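Local structure of glutathione transferase (Leptospira interrogans serovar Lai, 3UBK) at residues Leu136-Ile146 with Leu181-Met192. The protein probably acts as a glutathione transferase, binding glutathione and conjugating it to electrophilic substrates. Sequence-based numbering, arbitrary orientation.
With SO4 (sulfate ion), chain E.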
loop_
_atom_site.group_PDB
_atom_site.type_symbol
_atom_site.label_atom_id
_atom_site.label_comp_id
_atom_site.label_asym_id
_atom_site.label_seq_id
_atom_site.Cartn_x
_atom_site.Cartn_y
_atom_site.Cartn_z
ATOM N N LEU A 136 7.772 -7.237 11.886
ATOM C CA LEU A 136 8.514 -5.968 11.821
ATOM C C LEU A 136 9.886 -6.094 12.469
ATOM O O LEU A 136 10.895 -5.695 11.893
ATOM C CB LEU A 136 7.708 -4.838 12.476
ATOM C CG LEU A 136 8.288 -3.416 12.394
ATOM C CD1 LEU A 136 8.463 -2.990 10.939
ATOM C CD2 LEU A 136 7.405 -2.432 13.150
ATOM N N GLN A 137 9.929 -6.676 13.662
ATOM C CA GLN A 137 11.197 -6.870 14.361
ATOM C C GLN A 137 12.253 -7.488 13.447
ATOM O O GLN A 137 13.444 -7.218 13.578
ATOM C CB GLN A 137 10.988 -7.735 15.617
ATOM C CG GLN A 137 12.202 -7.822 16.532
ATOM C CD GLN A 137 12.513 -6.500 17.214
ATOM O OE1 GLN A 137 11.689 -5.962 17.952
ATOM N NE2 GLN A 137 13.703 -5.965 16.957
ATOM N N ARG A 138 11.820 -8.308 12.500
ATOM C CA ARG A 138 12.768 -9.001 11.636
ATOM C C ARG A 138 13.494 -8.098 10.628
ATOM O O ARG A 138 14.609 -8.412 10.213
ATOM C CB ARG A 138 12.077 -10.155 10.894
ATOM C CG ARG A 138 11.628 -11.324 11.785
ATOM C CD ARG A 138 11.084 -12.489 10.932
ATOM N NE ARG A 138 10.178 -13.343 11.696
ATOM C CZ ARG A 138 10.485 -14.563 12.133
ATOM N NH1 ARG A 138 11.671 -15.095 11.863
ATOM N NH2 ARG A 138 9.594 -15.258 12.823
ATOM N N VAL A 139 12.867 -6.997 10.210
ATOM C CA VAL A 139 13.465 -6.165 9.152
ATOM C C VAL A 139 14.015 -4.801 9.613
ATOM O O VAL A 139 14.765 -4.153 8.873
ATOM C CB VAL A 139 12.507 -5.946 7.940
ATOM C CG1 VAL A 139 12.446 -7.184 7.040
ATOM C CG2 VAL A 139 11.131 -5.554 8.405
ATOM N N VAL A 140 13.650 -4.370 10.820
ATOM C CA VAL A 140 14.103 -3.065 11.333
ATOM C C VAL A 140 15.532 -3.108 11.851
ATOM O O VAL A 140 16.009 -4.156 12.299
ATOM C CB VAL A 140 13.192 -2.514 12.447
ATOM C CG1 VAL A 140 11.780 -2.341 11.937
ATOM C CG2 VAL A 140 13.235 -3.414 13.685
ATOM N N ARG A 141 16.210 -1.964 11.783
ATOM C CA ARG A 141 17.599 -1.846 12.231
ATOM C C ARG A 141 17.772 -0.799 13.347
ATOM O O ARG A 141 18.574 -0.988 14.270
ATOM C CB ARG A 141 18.506 -1.471 11.059
ATOM C CG ARG A 141 18.791 -2.577 10.030
ATOM C CD ARG A 141 19.678 -1.962 8.940
ATOM N NE ARG A 141 20.340 -2.917 8.059
ATOM C CZ ARG A 141 20.136 -2.986 6.746
ATOM N NH1 ARG A 141 19.277 -2.161 6.158
ATOM N NH2 ARG A 141 20.790 -3.879 6.017
ATOM N N PHE A 142 17.047 0.315 13.248
ATOM C CA PHE A 142 17.122 1.365 14.266
ATOM C C PHE A 142 18.568 1.769 14.512
ATOM O O PHE A 142 19.030 1.737 15.643
ATOM C CB PHE A 142 16.524 0.881 15.596
ATOM C CG PHE A 142 15.027 0.748 15.591
ATOM C CD1 PHE A 142 14.223 1.798 15.188
ATOM C CD2 PHE A 142 14.417 -0.436 16.011
ATOM C CE1 PHE A 142 12.840 1.679 15.189
ATOM C CE2 PHE A 142 13.036 -0.560 16.022
ATOM C CZ PHE A 142 12.245 0.499 15.616
ATOM N N SER A 143 19.289 2.166 13.469
ATOM C CA SER A 143 20.720 2.395 13.612
ATOM C C SER A 143 21.229 3.706 13.010
ATOM O O SER A 143 22.184 3.706 12.242
ATOM C CB SER A 143 21.506 1.211 13.019
ATOM O OG SER A 143 21.164 0.993 11.655
ATOM N N PRO A 144 20.638 4.838 13.401
ATOM C CA PRO A 144 19.581 5.000 14.378
ATOM C C PRO A 144 18.190 5.049 13.766
ATOM O O PRO A 144 17.200 4.939 14.490
ATOM C CB PRO A 144 19.905 6.361 14.983
ATOM C CG PRO A 144 20.458 7.126 13.825
ATOM C CD PRO A 144 21.188 6.140 12.967
ATOM N N TYR A 145 18.105 5.234 12.451
ATOM C CA TYR A 145 16.805 5.273 11.793
ATOM C C TYR A 145 16.210 3.879 11.621
ATOM O O TYR A 145 16.887 2.860 11.808
ATOM C CB TYR A 145 16.901 6.012 10.445
ATOM C CG TYR A 145 17.267 7.455 10.651
ATOM C CD1 TYR A 145 16.307 8.387 11.042
ATOM C CD2 TYR A 145 18.576 7.882 10.499
ATOM C CE1 TYR A 145 16.642 9.700 11.263
ATOM C CE2 TYR A 145 18.930 9.206 10.719
ATOM C CZ TYR A 145 17.960 10.107 11.093
ATOM O OH TYR A 145 18.317 11.414 11.305
ATOM N N ILE A 146 14.939 3.820 11.262
ATOM C CA ILE A 146 14.279 2.523 11.298
ATOM C C ILE A 146 14.904 1.477 10.363
ATOM O O ILE A 146 14.962 0.291 10.719
ATOM C CB ILE A 146 12.761 2.638 11.105
ATOM C CG1 ILE A 146 12.087 1.290 11.430
ATOM C CG2 ILE A 146 12.443 3.152 9.710
ATOM C CD1 ILE A 146 10.621 1.438 11.857
ATOM N N LEU A 181 6.749 -4.850 22.525
ATOM C CA LEU A 181 7.498 -5.973 21.972
ATOM C C LEU A 181 8.506 -5.550 20.895
ATOM O O LEU A 181 9.451 -6.287 20.602
ATOM C CB LEU A 181 6.534 -7.030 21.424
ATOM C CG LEU A 181 5.592 -7.635 22.473
ATOM C CD1 LEU A 181 4.404 -8.335 21.819
ATOM C CD2 LEU A 181 6.355 -8.587 23.399
ATOM N N LEU A 182 8.313 -4.363 20.316
ATOM C CA LEU A 182 9.246 -3.844 19.306
ATOM C C LEU A 182 10.544 -3.309 19.925
ATOM O O LEU A 182 10.618 -2.166 20.384
ATOM C CB LEU A 182 8.583 -2.764 18.448
ATOM C CG LEU A 182 9.430 -2.243 17.276
ATOM C CD1 LEU A 182 9.921 -3.384 16.411
ATOM C CD2 LEU A 182 8.638 -1.264 16.438
ATOM N N ASN A 183 11.561 -4.158 19.915
ATOM C CA ASN A 183 12.880 -3.840 20.413
ATOM C C ASN A 183 13.488 -2.611 19.732
ATOM O O ASN A 183 13.852 -2.669 18.554
ATOM C CB ASN A 183 13.781 -5.041 20.144
ATOM C CG ASN A 183 14.788 -5.267 21.233
ATOM O OD1 ASN A 183 15.716 -4.476 21.417
ATOM N ND2 ASN A 183 14.625 -6.367 21.959
ATOM N N GLY A 184 13.611 -1.510 20.471
ATOM C CA GLY A 184 14.248 -0.305 19.935
ATOM C C GLY A 184 13.300 0.853 19.686
ATOM O O GLY A 184 13.732 1.988 19.458
ATOM N N TRP A 185 12.003 0.580 19.739
ATOM C CA TRP A 185 11.002 1.612 19.475
ATOM C C TRP A 185 11.043 2.845 20.389
ATOM O O TRP A 185 10.878 3.972 19.925
ATOM C CB TRP A 185 9.593 1.035 19.518
ATOM C CG TRP A 185 8.570 2.119 19.629
ATOM C CD1 TRP A 185 7.724 2.342 20.672
ATOM C CD2 TRP A 185 8.309 3.155 18.671
ATOM N NE1 TRP A 185 6.940 3.441 20.418
ATOM C CE2 TRP A 185 7.282 3.960 19.197
ATOM C CE3 TRP A 185 8.844 3.476 17.420
ATOM C CZ2 TRP A 185 6.779 5.073 18.517
ATOM C CZ3 TRP A 185 8.339 4.576 16.743
ATOM C CH2 TRP A 185 7.318 5.360 17.290
ATOM N N LYS A 186 11.200 2.637 21.692
ATOM C CA LYS A 186 11.149 3.762 22.610
ATOM C C LYS A 186 12.357 4.655 22.372
ATOM O O LYS A 186 12.240 5.870 22.333
ATOM C CB LYS A 186 11.107 3.294 24.076
ATOM C CG LYS A 186 9.795 2.606 24.481
ATOM C CD LYS A 186 8.580 3.491 24.203
ATOM C CE LYS A 186 7.286 2.866 24.732
ATOM N NZ LYS A 186 6.984 1.533 24.126
ATOM N N GLU A 187 13.516 4.035 22.217
ATOM C CA GLU A 187 14.749 4.760 21.978
ATOM C C GLU A 187 14.685 5.521 20.636
ATOM O O GLU A 187 15.096 6.683 20.547
ATOM C CB GLU A 187 15.918 3.782 22.009
ATOM C CG GLU A 187 17.280 4.414 22.196
ATOM C CD GLU A 187 18.384 3.382 22.315
ATOM O OE1 GLU A 187 19.577 3.760 22.241
ATOM O OE2 GLU A 187 18.056 2.186 22.473
ATOM N N TYR A 188 14.136 4.873 19.607
ATOM C CA TYR A 188 13.983 5.500 18.290
ATOM C C TYR A 188 13.052 6.693 18.381
ATOM O O TYR A 188 13.322 7.756 17.828
ATOM C CB TYR A 188 13.434 4.483 17.281
ATOM C CG TYR A 188 12.926 5.075 15.967
ATOM C CD1 TYR A 188 13.803 5.372 14.936
ATOM C CD2 TYR A 188 11.571 5.285 15.756
ATOM C CE1 TYR A 188 13.342 5.885 13.719
ATOM C CE2 TYR A 188 11.098 5.794 14.552
ATOM C CZ TYR A 188 11.991 6.099 13.539
ATOM O OH TYR A 188 11.527 6.608 12.341
ATOM N N PHE A 189 11.947 6.518 19.093
ATOM C CA PHE A 189 10.955 7.568 19.240
ATOM C C PHE A 189 11.560 8.803 19.945
ATOM O O PHE A 189 11.312 9.943 19.545
ATOM C CB PHE A 189 9.751 7.000 20.002
ATOM C CG PHE A 189 8.602 7.943 20.121
ATOM C CD1 PHE A 189 8.080 8.565 19.004
ATOM C CD2 PHE A 189 8.021 8.190 21.353
ATOM C CE1 PHE A 189 7.012 9.429 19.109
ATOM C CE2 PHE A 189 6.952 9.057 21.468
ATOM C CZ PHE A 189 6.444 9.677 20.343
ATOM N N VAL A 190 12.357 8.561 20.984
ATOM C CA VAL A 190 13.102 9.627 21.673
ATOM C C VAL A 190 14.120 10.286 20.742
ATOM O O VAL A 190 14.210 11.511 20.668
ATOM C CB VAL A 190 13.850 9.084 22.928
ATOM C CG1 VAL A 190 14.657 10.205 23.605
ATOM C CG2 VAL A 190 12.869 8.462 23.922
ATOM N N PHE A 191 14.893 9.473 20.034
ATOM C CA PHE A 191 15.854 10.018 19.072
ATOM C C PHE A 191 15.150 10.912 18.051
ATOM O O PHE A 191 15.533 12.071 17.855
ATOM C CB PHE A 191 16.669 8.899 18.398
ATOM C CG PHE A 191 17.461 9.368 17.209
ATOM C CD1 PHE A 191 18.621 10.100 17.377
ATOM C CD2 PHE A 191 17.009 9.113 15.921
ATOM C CE1 PHE A 191 19.343 10.555 16.271
ATOM C CE2 PHE A 191 17.715 9.565 14.819
ATOM C CZ PHE A 191 18.878 10.285 14.994
ATOM N N MET A 192 14.090 10.406 17.431
ATOM C CA MET A 192 13.385 11.193 16.418
ATOM C C MET A 192 12.892 12.537 16.942
ATOM O O MET A 192 12.933 13.547 16.225
ATOM C CB MET A 192 12.251 10.386 15.789
ATOM C CG MET A 192 12.762 9.231 14.907
ATOM S SD MET A 192 13.399 9.799 13.305
ATOM C CE MET A 192 11.824 10.045 12.468
HETATM S S SO4 E . 12.754 0.403 23.434
HETATM O O1 SO4 E . 12.723 0.695 24.868
HETATM O O2 SO4 E . 13.401 -0.886 23.196
HETATM O O3 SO4 E . 11.379 0.346 22.928
HETATM O O4 SO4 E . 13.519 1.448 22.750
#
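Phe142 lies between Tyr188 and the type II turn Leu182-Trp185 at the centre of the contact. Its CE1 stands over one face of the Tyr188 ring, 3.5 Å from Tyr188 CG, but with the planes at 49° the pair is neither a stack nor edge-to-face. Gly184 O sits over the centre of one Phe142 face, while Leu182 CD2 meets the ring edge and continues to Leu136 CD2 at 3.7 Å.

Farther along helix 185-193, Phe191 turns its edge to the face of Tyr145, planes 75° apart, with Phe191 CE2 3.7 Å from Tyr145 CE1. Pro144, preceded by a cis peptide, sets its CB over the Phe191 face in a CH-pi contact, and Met192 SD lies at the edge of the Tyr145 ring, 3.8 Å from Tyr145 CE1, a Met-aromatic contact.

The one hydrogen bond across the two segments lies at the rim. The bend of Gln137 at chi2 brings its OE1 to Asn183 N at 2.7 Å, in the carbonyl plane on a lone pair, although the N-H angle is only 138°. Beyond, a sulfate, probably from crystallisation, accepts from Gly184 N, Lys186 N and Glu187 N, the last to O4 at 2.6 Å, a position where the helix dipole would probably favour an anion. Hydrogen bonds from Tyr188 OH and Ile146 N to Asp155 are polar links to helix 153-169. The chemistry thus implies that aromatic and aliphatic packing joins residues 140-146 to helix 185-193 within the all-helical GST C-terminal domain, with one hydrogen bond tying the turn to Gln137.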